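Local coordinates for 5'-tyrosyl-DNA phosphodiesterase (Caenorhabditis elegans, PDB 4FVA), which belongs to the endonuclease/exonuclease/phosphatase family, whose members share a DNase I-like fold, and carries a magnesium ion in its metal site, at residues D25-L30 against D203-F208; H38-V43 against S66-Y71; Q100-Y105 against C138-F143; L108-G113 against M145-E150; K181-A186 against I250-F255. All coordinates share one frame; numbering follows the deposited sequence.

Contact 1. Residues D25-L30 against D203-F208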
# COMPACT_ATOMS: atom_id res chain seq x y z
N ASP A 25 -15.36 7.74 -1.39
CA ASP A 25 -16.73 7.28 -1.57
C ASP A 25 -17.49 7.45 -0.24
O ASP A 25 -17.19 6.78 0.75
CB ASP A 25 -16.75 5.84 -2.06
CG ASP A 25 -18.15 5.27 -2.18
OD1 ASP A 25 -19.14 6.04 -2.02
OD2 ASP A 25 -18.27 4.05 -2.44
N GLY A 26 -18.46 8.35 -0.24
CA GLY A 26 -19.15 8.71 0.98
C GLY A 26 -20.20 7.72 1.46
O GLY A 26 -20.61 7.79 2.61
N ARG A 27 -20.63 6.82 0.59
CA ARG A 27 -21.65 5.83 0.92
C ARG A 27 -21.20 4.81 1.98
O ARG A 27 -20.22 4.10 1.78
CB ARG A 27 -22.08 5.09 -0.34
CG ARG A 27 -22.64 6.02 -1.42
CD ARG A 27 -22.72 5.37 -2.81
NE ARG A 27 -21.41 4.99 -3.32
CZ ARG A 27 -21.20 4.35 -4.47
NH1 ARG A 27 -22.23 4.02 -5.24
NH2 ARG A 27 -19.97 4.05 -4.84
N SER A 28 -21.93 4.75 3.10
CA SER A 28 -21.61 3.80 4.17
C SER A 28 -20.17 3.93 4.65
O SER A 28 -19.55 2.95 5.08
CB SER A 28 -21.87 2.36 3.72
OG SER A 28 -23.25 2.12 3.49
N LEU A 29 -19.62 5.14 4.57
CA LEU A 29 -18.22 5.37 4.91
C LEU A 29 -17.84 4.91 6.33
O LEU A 29 -16.80 4.27 6.53
CB LEU A 29 -17.84 6.84 4.68
CG LEU A 29 -16.37 7.17 4.96
CD1 LEU A 29 -15.46 6.37 4.03
CD2 LEU A 29 -16.10 8.69 4.80
N LEU A 30 -18.64 5.29 7.32
CA LEU A 30 -18.32 4.90 8.70
C LEU A 30 -18.34 3.39 8.87
O LEU A 30 -17.41 2.80 9.40
CB LEU A 30 -19.26 5.58 9.71
CG LEU A 30 -18.96 5.23 11.18
CD1 LEU A 30 -17.53 5.57 11.56
CD2 LEU A 30 -19.90 5.99 12.11
N ASP A 203 -18.54 -4.55 -6.72
CA ASP A 203 -19.60 -3.69 -7.23
C ASP A 203 -19.78 -2.43 -6.40
O ASP A 203 -20.83 -1.78 -6.47
CB ASP A 203 -20.94 -4.44 -7.35
CG ASP A 203 -21.44 -4.97 -6.01
OD1 ASP A 203 -20.75 -4.80 -4.99
OD2 ASP A 203 -22.53 -5.59 -5.99
N ASN A 204 -18.78 -2.07 -5.60
CA ASN A 204 -18.86 -0.80 -4.89
C ASN A 204 -19.03 0.32 -5.91
O ASN A 204 -19.76 1.29 -5.67
CB ASN A 204 -17.62 -0.55 -4.02
CG ASN A 204 -17.75 -1.16 -2.63
OD1 ASN A 204 -18.38 -2.21 -2.44
ND2 ASN A 204 -17.17 -0.48 -1.64
N LYS A 205 -18.36 0.19 -7.05
CA LYS A 205 -18.48 1.16 -8.13
C LYS A 205 -19.22 0.62 -9.35
O LYS A 205 -18.98 -0.50 -9.81
CB LYS A 205 -17.10 1.69 -8.53
CG LYS A 205 -16.38 2.31 -7.37
CD LYS A 205 -17.17 3.50 -6.86
CE LYS A 205 -16.54 4.12 -5.61
NZ LYS A 205 -15.23 4.76 -5.87
N GLN A 206 -20.14 1.44 -9.85
CA GLN A 206 -20.93 1.16 -11.04
C GLN A 206 -20.42 1.97 -12.23
O GLN A 206 -19.78 3.01 -12.06
CB GLN A 206 -22.40 1.50 -10.81
CG GLN A 206 -22.72 2.96 -11.05
CD GLN A 206 -24.18 3.27 -10.85
OE1 GLN A 206 -24.89 2.53 -10.17
NE2 GLN A 206 -24.64 4.37 -11.43
N GLY A 207 -20.67 1.46 -13.43
CA GLY A 207 -20.40 2.21 -14.65
C GLY A 207 -19.17 1.68 -15.35
O GLY A 207 -18.91 2.02 -16.51
N PHE A 208 -18.43 0.84 -14.65
CA PHE A 208 -17.31 0.18 -15.28
C PHE A 208 -18.01 -1.05 -15.83
O PHE A 208 -19.13 -1.35 -15.42
CB PHE A 208 -16.21 -0.16 -14.29
CG PHE A 208 -15.58 1.05 -13.65
CD1 PHE A 208 -14.85 1.95 -14.41
CD2 PHE A 208 -15.73 1.29 -12.30
CE1 PHE A 208 -14.27 3.07 -13.83
CE2 PHE A 208 -15.15 2.40 -11.70
CZ PHE A 208 -14.42 3.29 -12.47
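Charged groups dominate where Asp25 and Arg27 meet Asn204 and Lys205. Arg27 grips the Asp25 carboxylate side-on: NE bonds Asp25 OD1 at 2.8 Å, close to its own guanidinium plane, while Arg27 NH2 reaches Asp25 OD2 at 2.9 Å from above the carboxylate plane. The same NH2 stretches across to the backbone, making a weak bond of 2.9 Å to Asn204 O, bent to 118°. One backbone amide joins in: Arg27 N donates to Asp25 OD1 at 3.1 Å from the face opposite NE. That bond closes an Asx turn just ahead of helix 29-43, beside the metal site of this DNase I-like domain. Van der Waals contact comes from the methylenes of Lys205, whose chain slides past Asp25 in the opposite direction, with CE 3.6 Å from Asp25 OD2, and whose CD lies 3.5 Å from Arg27 NH2 at the guanidinium edge. Bends at chi2 (-62°) and chi4 (67°) turn the amine toward Asp22, a ligand of magnesium, to which Lys205 NZ is hydrogen-bonded.

Contact 2. Residues H38-V43 against S66-Y71; sequences HIVKNV and SLYKIY. With EDO (1,2-ethanediol), chain H.
His38 O is gripped twice by Asn42 in the helix that sets Val40 and Lys41 against Tyr68 and Leu67: Asn42 N lies 3.2 Å from His38 O, and Asn42 ND2 comes from the opposite face of the carbonyl plane, 2.8 Å from His38 O, with a nearly straight bond (161°). Helix 29-43 here covers the outer side of the six-stranded sheet of the DNase I-like alpha/beta sandwich, near the edge strand 68-72. The contact between the two is apolar and light. A chi1 of 171° places Val40 CG1 opposite the backbone N and brings that methyl to the far part of the tyrosine, 3.9 Å from both Tyr68 CE2 and Tyr68 OH, meeting the ring obliquely. The phenol is held by its polar end as well, because Tyr68 OH is hydrogen-bonded to Pro45 O just beyond the helix; this bond probably helps to fix the hydroxyl end of the ring. Leu84 of the neighbouring strand also packs on Tyr68. Nearer the surface, the Lys41 and Leu67 side chains cross at about a right angle, Lys41 CG lying 4.1 Å from Leu67 CD2. A 1,2-ethanediol molecule, probably from the crystallisation liquor, rests beside the phenol, its C1 4.0 Å from Tyr68 CZ, while its O1 donates to Leu67 O at 2.8 Å.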
# COMPACT_ATOMS: atom_id res chain seq x y z
N HIS A 38 -11.54 -3.51 11.47
CA HIS A 38 -11.81 -4.88 11.87
C HIS A 38 -10.91 -5.88 11.15
O HIS A 38 -10.31 -6.77 11.78
CB HIS A 38 -13.28 -5.21 11.59
CG HIS A 38 -13.74 -6.49 12.19
ND1 HIS A 38 -13.61 -7.71 11.56
CD2 HIS A 38 -14.35 -6.75 13.38
CE1 HIS A 38 -14.10 -8.66 12.33
NE2 HIS A 38 -14.56 -8.10 13.44
N ILE A 39 -10.81 -5.74 9.84
CA ILE A 39 -10.01 -6.65 9.03
C ILE A 39 -8.52 -6.54 9.37
O ILE A 39 -7.81 -7.55 9.46
CB ILE A 39 -10.27 -6.42 7.51
CG1 ILE A 39 -11.62 -7.06 7.12
CG2 ILE A 39 -9.15 -7.02 6.67
CD1 ILE A 39 -12.30 -6.41 5.93
N VAL A 40 -8.05 -5.31 9.56
CA VAL A 40 -6.68 -5.06 9.99
C VAL A 40 -6.35 -5.82 11.28
O VAL A 40 -5.33 -6.49 11.37
CB VAL A 40 -6.40 -3.54 10.20
CG1 VAL A 40 -5.02 -3.31 10.85
CG2 VAL A 40 -6.50 -2.78 8.88
N LYS A 41 -7.24 -5.74 12.27
CA LYS A 41 -7.02 -6.43 13.55
C LYS A 41 -6.98 -7.94 13.38
O LYS A 41 -6.36 -8.64 14.17
CB LYS A 41 -8.10 -6.04 14.56
CG LYS A 41 -8.01 -4.59 15.08
CD LYS A 41 -9.22 -4.32 15.96
CE LYS A 41 -9.70 -2.90 15.85
NZ LYS A 41 -10.78 -2.65 16.85
N ASN A 42 -7.69 -8.46 12.37
CA ASN A 42 -7.69 -9.91 12.11
C ASN A 42 -6.51 -10.42 11.27
O ASN A 42 -6.00 -11.52 11.50
CB ASN A 42 -9.02 -10.36 11.52
CG ASN A 42 -10.11 -10.46 12.57
OD1 ASN A 42 -10.28 -11.51 13.22
ND2 ASN A 42 -10.83 -9.35 12.78
N VAL A 43 -6.10 -9.64 10.28
CA VAL A 43 -4.92 -9.97 9.49
C VAL A 43 -3.68 -9.66 10.31
O VAL A 43 -2.67 -10.33 10.19
CB VAL A 43 -4.88 -9.19 8.16
CG1 VAL A 43 -3.58 -9.47 7.42
CG2 VAL A 43 -6.09 -9.56 7.29
N SER A 66 -3.87 2.34 19.21
CA SER A 66 -3.63 1.55 20.41
C SER A 66 -2.71 0.38 20.06
O SER A 66 -2.11 -0.22 20.95
CB SER A 66 -4.94 1.07 21.04
OG SER A 66 -5.59 0.12 20.22
N LEU A 67 -2.64 0.04 18.78
CA LEU A 67 -1.85 -1.12 18.31
C LEU A 67 -0.65 -0.72 17.43
O LEU A 67 0.31 -1.49 17.29
CB LEU A 67 -2.75 -2.07 17.50
CG LEU A 67 -3.67 -3.06 18.21
CD1 LEU A 67 -4.42 -2.40 19.37
CD2 LEU A 67 -4.66 -3.69 17.21
N TYR A 68 -0.73 0.46 16.82
CA TYR A 68 0.24 0.92 15.84
C TYR A 68 0.67 2.35 16.10
O TYR A 68 -0.07 3.13 16.70
CB TYR A 68 -0.39 0.89 14.43
CG TYR A 68 -0.73 -0.49 13.91
CD1 TYR A 68 0.23 -1.25 13.26
CD2 TYR A 68 -2.02 -1.01 14.04
CE1 TYR A 68 -0.08 -2.51 12.75
CE2 TYR A 68 -2.33 -2.28 13.54
CZ TYR A 68 -1.35 -3.01 12.91
OH TYR A 68 -1.62 -4.26 12.40
N LYS A 69 1.87 2.71 15.63
CA LYS A 69 2.17 4.13 15.41
C LYS A 69 1.58 4.51 14.04
O LYS A 69 1.73 3.76 13.06
CB LYS A 69 3.67 4.39 15.41
CG LYS A 69 4.38 4.16 16.75
CD LYS A 69 5.91 4.23 16.57
CE LYS A 69 6.61 4.15 17.92
NZ LYS A 69 8.08 4.03 17.77
N ILE A 70 0.89 5.64 13.96
CA ILE A 70 0.23 6.04 12.72
C ILE A 70 0.85 7.33 12.17
O ILE A 70 0.92 8.35 12.87
CB ILE A 70 -1.28 6.28 12.92
CG1 ILE A 70 -1.94 5.07 13.58
CG2 ILE A 70 -1.96 6.64 11.58
CD1 ILE A 70 -3.41 5.28 13.82
N TYR A 71 1.29 7.29 10.91
CA TYR A 71 1.85 8.45 10.24
C TYR A 71 1.01 8.78 9.01
O TYR A 71 0.89 7.95 8.11
CB TYR A 71 3.34 8.24 9.88
CG TYR A 71 4.18 8.07 11.13
CD1 TYR A 71 4.72 9.18 11.77
CD2 TYR A 71 4.37 6.82 11.70
CE1 TYR A 71 5.44 9.05 12.94
CE2 TYR A 71 5.10 6.68 12.87
CZ TYR A 71 5.63 7.81 13.48
OH TYR A 71 6.35 7.71 14.63
C1 EDO H . 0.41 -5.14 15.78
O1 EDO H . 0.30 -4.27 16.91
C2 EDO H . 1.87 -5.22 15.37
O2 EDO H . 2.70 -4.89 16.49

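Contact 3. Residues Q100-Y105 against C138-F143; sequences QNSGMY and CAQFGF. With EDO (1,2-ethanediol), chain E.
The hairpin loop between strands 90-98 and 107-115 docks on helix 134-154 through the side-chain amides of Asn101 and Gln140. Gln140 NE2 donates to Asn101 OD1 at 2.9 Å along a nearly straight path (165°). The acceptor lies close to the plane of the glutamine amide, whereas the donor is tilted from the asparagine carbonyl plane, and the two amide planes are 61° apart. Asn101 CG sits between its backbone N and carbonyl carbon (chi1 76°), which carries the amide over toward the helix; Asn101 ND2 then lies 3.8 Å from Ala139 CB and bonds Gln136 O, one turn earlier on the same helix. Gln140 is extended beyond CG, and its other amide atom, OE1, accepts from Glu128 N. With both ends of each amide engaged, their orientations are probably fixed. Ser102 CB touches Gln140 NE2 at 3.7 Å, while Ser102 OG takes the N-H of Met104 at 2.9 Å and is also bonded to the carboxylate of Glu128, which receives Gly103 N too. Glu128 thus ties the loop and Gln140 together as a second-shell residue. Ser102 OG bonded to the backbone N two residues on forms an ST turn, here built into a beta-hairpin loop.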
# COMPACT_ATOMS: atom_id res chain seq x y z
N GLN A 100 5.78 16.79 -8.06
CA GLN A 100 5.70 18.11 -8.68
C GLN A 100 4.70 18.13 -9.84
O GLN A 100 3.99 19.11 -10.04
CB GLN A 100 7.11 18.52 -9.12
CG GLN A 100 8.03 18.79 -7.90
CD GLN A 100 9.46 19.20 -8.26
OE1 GLN A 100 9.91 19.04 -9.39
NE2 GLN A 100 10.19 19.69 -7.26
N ASN A 101 4.62 17.02 -10.57
CA ASN A 101 3.75 16.92 -11.74
C ASN A 101 2.32 16.47 -11.42
O ASN A 101 1.54 16.18 -12.33
CB ASN A 101 4.35 15.94 -12.75
CG ASN A 101 4.17 14.49 -12.33
OD1 ASN A 101 3.76 14.21 -11.19
ND2 ASN A 101 4.50 13.56 -13.22
N SER A 102 1.97 16.36 -10.15
CA SER A 102 0.64 15.86 -9.80
C SER A 102 -0.42 16.95 -9.67
O SER A 102 -0.20 18.00 -9.06
CB SER A 102 0.66 15.05 -8.51
OG SER A 102 -0.64 14.54 -8.26
N GLY A 103 -1.59 16.69 -10.24
CA GLY A 103 -2.73 17.56 -10.02
C GLY A 103 -3.66 16.99 -8.95
O GLY A 103 -4.74 17.53 -8.71
N MET A 104 -3.21 15.94 -8.27
CA MET A 104 -4.06 15.21 -7.33
C MET A 104 -3.46 15.08 -5.91
O MET A 104 -3.80 14.15 -5.15
CB MET A 104 -4.40 13.83 -7.92
CG MET A 104 -5.13 13.91 -9.25
SD MET A 104 -5.45 12.27 -9.97
CE MET A 104 -5.87 12.72 -11.66
N TYR A 105 -2.58 16.02 -5.57
CA TYR A 105 -1.92 16.10 -4.25
C TYR A 105 -1.18 14.81 -3.90
O TYR A 105 -1.07 14.46 -2.72
CB TYR A 105 -2.92 16.38 -3.12
CG TYR A 105 -4.01 17.36 -3.46
CD1 TYR A 105 -3.73 18.69 -3.75
CD2 TYR A 105 -5.34 16.95 -3.45
CE1 TYR A 105 -4.76 19.59 -4.06
CE2 TYR A 105 -6.37 17.83 -3.76
CZ TYR A 105 -6.07 19.15 -4.05
OH TYR A 105 -7.10 20.02 -4.35
N CYS A 138 3.58 7.43 -15.14
CA CYS A 138 4.82 6.75 -15.52
C CYS A 138 6.04 7.50 -15.02
O CYS A 138 7.04 6.89 -14.62
CB CYS A 138 4.89 6.56 -17.04
SG CYS A 138 3.77 5.34 -17.70
N ALA A 139 5.98 8.82 -15.02
CA ALA A 139 7.08 9.62 -14.48
C ALA A 139 7.22 9.42 -12.98
O ALA A 139 8.33 9.32 -12.45
CB ALA A 139 6.87 11.10 -14.80
N GLN A 140 6.09 9.38 -12.28
CA GLN A 140 6.11 9.18 -10.83
C GLN A 140 6.73 7.83 -10.49
O GLN A 140 7.56 7.73 -9.59
CB GLN A 140 4.70 9.32 -10.25
CG GLN A 140 4.16 10.75 -10.33
CD GLN A 140 2.66 10.84 -10.09
OE1 GLN A 140 2.00 9.82 -9.85
NE2 GLN A 140 2.12 12.05 -10.17
N PHE A 141 6.30 6.78 -11.19
CA PHE A 141 6.84 5.44 -10.94
C PHE A 141 8.37 5.43 -11.12
O PHE A 141 9.09 4.88 -10.27
CB PHE A 141 6.17 4.41 -11.85
CG PHE A 141 6.58 2.99 -11.56
CD1 PHE A 141 5.89 2.24 -10.62
CD2 PHE A 141 7.67 2.42 -12.21
CE1 PHE A 141 6.28 0.93 -10.33
CE2 PHE A 141 8.06 1.11 -11.93
CZ PHE A 141 7.36 0.36 -10.99
N GLY A 142 8.85 6.03 -12.21
CA GLY A 142 10.27 6.12 -12.48
C GLY A 142 10.98 6.84 -11.35
O GLY A 142 12.00 6.39 -10.83
N PHE A 143 10.39 7.96 -10.93
CA PHE A 143 10.93 8.73 -9.83
C PHE A 143 10.99 7.89 -8.58
O PHE A 143 12.00 7.89 -7.86
CB PHE A 143 10.06 9.98 -9.61
CG PHE A 143 10.44 10.80 -8.41
CD1 PHE A 143 11.39 11.81 -8.51
CD2 PHE A 143 9.85 10.55 -7.18
CE1 PHE A 143 11.75 12.57 -7.39
CE2 PHE A 143 10.20 11.30 -6.05
CZ PHE A 143 11.15 12.31 -6.16
C1 EDO E . 7.51 14.12 -10.42
O1 EDO E . 8.31 13.33 -11.31
C2 EDO E . 8.33 14.42 -9.15
O2 EDO E . 7.75 15.50 -8.41

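Contact 4. Residues L108-G113 against M145-E150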
# COMPACT_ATOMS: atom_id res chain seq x y z
N LEU A 108 5.05 10.85 -2.28
CA LEU A 108 5.77 9.64 -1.89
C LEU A 108 6.02 9.80 -0.41
O LEU A 108 6.78 10.68 0.01
CB LEU A 108 7.09 9.52 -2.66
CG LEU A 108 7.96 8.30 -2.36
CD1 LEU A 108 7.15 7.04 -2.56
CD2 LEU A 108 9.17 8.31 -3.29
N GLN A 109 5.36 8.95 0.37
CA GLN A 109 5.46 9.01 1.83
C GLN A 109 6.52 8.02 2.28
O GLN A 109 6.41 6.82 2.02
CB GLN A 109 4.11 8.67 2.48
CG GLN A 109 4.12 8.72 4.02
CD GLN A 109 2.79 8.32 4.62
OE1 GLN A 109 2.00 7.62 3.97
NE2 GLN A 109 2.53 8.76 5.86
N ILE A 110 7.56 8.51 2.96
CA ILE A 110 8.69 7.66 3.33
C ILE A 110 8.85 7.62 4.83
O ILE A 110 9.01 8.66 5.47
CB ILE A 110 10.01 8.14 2.68
CG1 ILE A 110 9.88 8.12 1.15
CG2 ILE A 110 11.17 7.22 3.05
CD1 ILE A 110 11.08 8.77 0.43
N LEU A 111 8.77 6.42 5.40
CA LEU A 111 9.06 6.27 6.83
C LEU A 111 10.29 5.39 6.94
O LEU A 111 10.30 4.25 6.46
CB LEU A 111 7.87 5.65 7.58
CG LEU A 111 7.88 5.73 9.12
CD1 LEU A 111 7.59 7.17 9.58
CD2 LEU A 111 6.88 4.76 9.75
N GLU A 112 11.31 5.93 7.59
CA GLU A 112 12.58 5.25 7.78
C GLU A 112 12.73 4.93 9.26
O GLU A 112 12.47 5.79 10.12
CB GLU A 112 13.74 6.15 7.33
CG GLU A 112 15.12 5.60 7.65
CD GLU A 112 16.23 6.62 7.41
OE1 GLU A 112 16.02 7.58 6.64
OE2 GLU A 112 17.30 6.47 8.03
N GLY A 113 13.16 3.71 9.58
CA GLY A 113 13.37 3.35 10.96
C GLY A 113 14.04 2.01 11.04
O GLY A 113 14.78 1.61 10.15
N MET A 145 11.20 4.65 -8.33
CA MET A 145 12.24 3.62 -8.47
C MET A 145 13.65 4.20 -8.32
O MET A 145 14.53 3.57 -7.73
CB MET A 145 12.07 2.85 -9.79
CG MET A 145 10.96 1.76 -9.76
SD MET A 145 11.18 0.59 -8.38
CE MET A 145 9.73 -0.46 -8.54
N ASP A 146 13.86 5.41 -8.81
CA ASP A 146 15.14 6.07 -8.63
C ASP A 146 15.42 6.29 -7.16
O ASP A 146 16.55 6.12 -6.69
CB ASP A 146 15.18 7.40 -9.39
CG ASP A 146 15.24 7.21 -10.90
OD1 ASP A 146 15.63 6.12 -11.36
OD2 ASP A 146 14.92 8.17 -11.64
N LYS A 147 14.38 6.67 -6.42
CA LYS A 147 14.51 6.90 -5.00
C LYS A 147 14.85 5.60 -4.27
O LYS A 147 15.71 5.58 -3.39
CB LYS A 147 13.22 7.52 -4.46
CG LYS A 147 13.25 7.87 -2.97
CD LYS A 147 14.39 8.83 -2.65
CE LYS A 147 14.28 9.38 -1.24
NZ LYS A 147 14.22 8.31 -0.20
N VAL A 148 14.16 4.52 -4.64
CA VAL A 148 14.46 3.19 -4.12
C VAL A 148 15.89 2.77 -4.44
O VAL A 148 16.61 2.28 -3.57
CB VAL A 148 13.45 2.13 -4.65
CG1 VAL A 148 13.93 0.70 -4.38
CG2 VAL A 148 12.07 2.36 -4.04
N ARG A 149 16.31 2.98 -5.69
CA ARG A 149 17.67 2.62 -6.10
C ARG A 149 18.68 3.34 -5.20
O ARG A 149 19.62 2.73 -4.70
CB ARG A 149 17.89 3.00 -7.58
CG ARG A 149 19.05 2.30 -8.28
CD ARG A 149 19.06 2.62 -9.78
NE ARG A 149 17.77 2.35 -10.42
CZ ARG A 149 16.94 3.30 -10.83
NH1 ARG A 149 15.77 2.99 -11.39
NH2 ARG A 149 17.27 4.58 -10.69
N GLU A 150 18.48 4.65 -5.00
CA GLU A 150 19.35 5.43 -4.12
C GLU A 150 19.35 4.93 -2.66
O GLU A 150 20.40 4.77 -2.05
CB GLU A 150 18.94 6.91 -4.16
CG GLU A 150 19.80 7.81 -3.30
CD GLU A 150 19.42 9.27 -3.44
OE1 GLU A 150 18.21 9.57 -3.49
OE2 GLU A 150 20.34 10.11 -3.51
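From segment 145-150, Lys147 reaches strand 107-115, running its methylenes across Leu108 and its amine up to Ile110. Lys147 CG lies 4.1 Å from Leu108 CD2, the two side chains crossing at a slant. Ile110 and Lys147 meet tip to tip: Ile110 CD1 is 3.7 Å from Lys147 CE and a close 3.2 Å from Lys147 NZ. The lysine leaves the helix with CG anti to the backbone N (chi1 -177°), then bends at chi2 (57°) and again at chi4, which turns the amine onto the isoleucine methyl. Behind this first shell the two strand residues are held by sheet neighbours, both resting on Leu123, with Ile97 beside Ile110 and Phe99 beside Leu108. The next-door Asp146 ties the helix to Arg175 by a salt bridge. Gln109 and Leu111, between and beyond the touching pair, instead reach Ile83 of the other sheet. A helix laid over the outer face of one sheet, whose inner face meets a second sheet, is characteristic of the layered DNase I-like alpha/beta sandwich.

Contact 5. Residues K181-A186 against I250-F255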
# COMPACT_ATOMS: atom_id res chain seq x y z
N LYS A 181 12.23 -6.76 -6.37
CA LYS A 181 11.27 -7.69 -6.92
C LYS A 181 9.85 -7.34 -6.54
O LYS A 181 9.60 -6.77 -5.47
CB LYS A 181 11.54 -9.13 -6.45
CG LYS A 181 12.82 -9.74 -7.00
CD LYS A 181 12.97 -11.20 -6.53
CE LYS A 181 14.11 -11.90 -7.25
NZ LYS A 181 15.38 -11.15 -7.12
N ASP A 182 8.93 -7.74 -7.41
CA ASP A 182 7.51 -7.54 -7.19
C ASP A 182 7.01 -8.69 -6.33
O ASP A 182 7.15 -9.86 -6.68
CB ASP A 182 6.81 -7.51 -8.55
CG ASP A 182 5.32 -7.36 -8.44
OD1 ASP A 182 4.74 -7.95 -7.50
OD2 ASP A 182 4.72 -6.69 -9.31
N ALA A 183 6.43 -8.35 -5.18
CA ALA A 183 6.01 -9.36 -4.21
C ALA A 183 5.06 -10.40 -4.79
O ALA A 183 5.20 -11.60 -4.54
CB ALA A 183 5.39 -8.69 -2.97
N TRP A 184 4.07 -9.96 -5.56
CA TRP A 184 3.14 -10.90 -6.15
C TRP A 184 3.81 -11.87 -7.11
O TRP A 184 3.49 -13.07 -7.12
CB TRP A 184 2.01 -10.18 -6.88
CG TRP A 184 1.14 -11.13 -7.64
CD1 TRP A 184 0.21 -11.99 -7.12
CD2 TRP A 184 1.08 -11.29 -9.07
NE1 TRP A 184 -0.41 -12.69 -8.13
CE2 TRP A 184 0.11 -12.28 -9.34
CE3 TRP A 184 1.77 -10.70 -10.14
CZ2 TRP A 184 -0.20 -12.69 -10.64
CZ3 TRP A 184 1.46 -11.12 -11.43
CH2 TRP A 184 0.48 -12.10 -11.67
N GLU A 185 4.69 -11.34 -7.95
CA GLU A 185 5.45 -12.16 -8.89
C GLU A 185 6.35 -13.15 -8.17
O GLU A 185 6.35 -14.33 -8.48
CB GLU A 185 6.29 -11.29 -9.82
CG GLU A 185 5.50 -10.50 -10.84
CD GLU A 185 6.42 -9.60 -11.65
OE1 GLU A 185 5.93 -8.85 -12.51
OE2 GLU A 185 7.65 -9.67 -11.41
N ALA A 186 7.11 -12.65 -7.19
CA ALA A 186 8.04 -13.49 -6.44
C ALA A 186 7.33 -14.57 -5.63
O ALA A 186 7.93 -15.59 -5.26
CB ALA A 186 8.91 -12.63 -5.53
N ILE A 250 -3.82 -5.93 -0.40
CA ILE A 250 -2.77 -6.90 -0.62
C ILE A 250 -2.03 -7.11 0.70
O ILE A 250 -1.91 -6.19 1.51
CB ILE A 250 -1.80 -6.54 -1.78
CG1 ILE A 250 -1.07 -5.23 -1.52
CG2 ILE A 250 -2.55 -6.49 -3.12
CD1 ILE A 250 -0.07 -4.90 -2.63
N ASN A 251 -1.57 -8.33 0.91
CA ASN A 251 -0.96 -8.73 2.16
C ASN A 251 0.26 -9.62 1.89
O ASN A 251 0.12 -10.77 1.47
CB ASN A 251 -2.00 -9.47 3.01
CG ASN A 251 -1.44 -9.91 4.36
OD1 ASN A 251 -0.63 -9.22 4.96
ND2 ASN A 251 -1.87 -11.08 4.82
N ALA A 252 1.46 -9.09 2.08
CA ALA A 252 2.66 -9.85 1.75
C ALA A 252 3.48 -10.13 3.00
O ALA A 252 3.77 -9.21 3.79
CB ALA A 252 3.49 -9.12 0.70
N THR A 253 3.90 -11.38 3.14
CA THR A 253 4.73 -11.78 4.28
C THR A 253 6.12 -12.15 3.77
O THR A 253 6.27 -13.08 2.96
CB THR A 253 4.11 -12.97 5.04
OG1 THR A 253 2.80 -12.63 5.50
CG2 THR A 253 5.00 -13.37 6.23
N PHE A 254 7.12 -11.44 4.26
CA PHE A 254 8.48 -11.62 3.79
C PHE A 254 9.29 -12.38 4.84
O PHE A 254 9.18 -12.11 6.04
CB PHE A 254 9.14 -10.28 3.47
CG PHE A 254 8.35 -9.43 2.49
CD1 PHE A 254 7.29 -8.65 2.92
CD2 PHE A 254 8.68 -9.40 1.14
CE1 PHE A 254 6.57 -7.86 2.02
CE2 PHE A 254 7.97 -8.62 0.24
CZ PHE A 254 6.91 -7.85 0.69
N PHE A 255 10.08 -13.35 4.38
CA PHE A 255 10.87 -14.16 5.30
C PHE A 255 12.13 -14.73 4.64
O PHE A 255 12.32 -14.62 3.42
CB PHE A 255 10.02 -15.28 5.92
CG PHE A 255 9.40 -16.22 4.92
CD1 PHE A 255 8.30 -15.82 4.16
CD2 PHE A 255 9.91 -17.49 4.72
CE1 PHE A 255 7.72 -16.69 3.23
CE2 PHE A 255 9.34 -18.36 3.80
CZ PHE A 255 8.25 -17.96 3.05
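Phe254 CG lies anti to the carbonyl carbon (chi1 -55°), and a chi2 of 82° brings the far end of its ring to the methyl of Ala183. The meeting lies in the interior of the DNase I-like sandwich, joining strand 249-255 of the six-stranded sheet to the short helix 183-186, which follows a strand of the other sheet. Ala183 CB approaches the ring obliquely, 4.1 Å from Phe254 CZ, in contact as well with Ala252 CB at 4.2 Å. These small side chains are consistent with the close approach of the backbones, the Ala183 and Ala252 CA atoms being 6.9 Å apart. Phe161 and Trp220 further enclose the ring, their planes roughly halfway between parallel and perpendicular to it. Ala183 opens its helix, and a backbone hydrogen bond with Leu218 also ties it to strand 212-221. Asp182, directly before it, is the N-cap: its OD1 takes weak bonds from Trp184 N at 2.9 Å and Glu185 N at 3.4 Å. The remaining carboxylate oxygen, Asp182 OD2, forms a salt bridge with Arg214 NH1.

Overall arrangement
Contacts 4 and 5 are buried, whereas contacts 1, 2 and 3 are only partly so. Contact 5 joins the two sheets from within and is wholly apolar; contacts 2 and 4 each lay a helix against a sheet, one on either sheet, and meet each other where Tyr71 O approaches Gln109 NE2 at 2.9 Å, probably a hydrogen bond. Contacts 3 and 4 share helix 134-154, with centres about 14 Å apart, yet one is an amide bond to a loop and the other a lysine over aliphatic groups. Segments of contacts 1 and 2 both run into helix 29-43, but contact 1 touches through the turn ahead of it, beside the magnesium site, the most charged and outlying of the five.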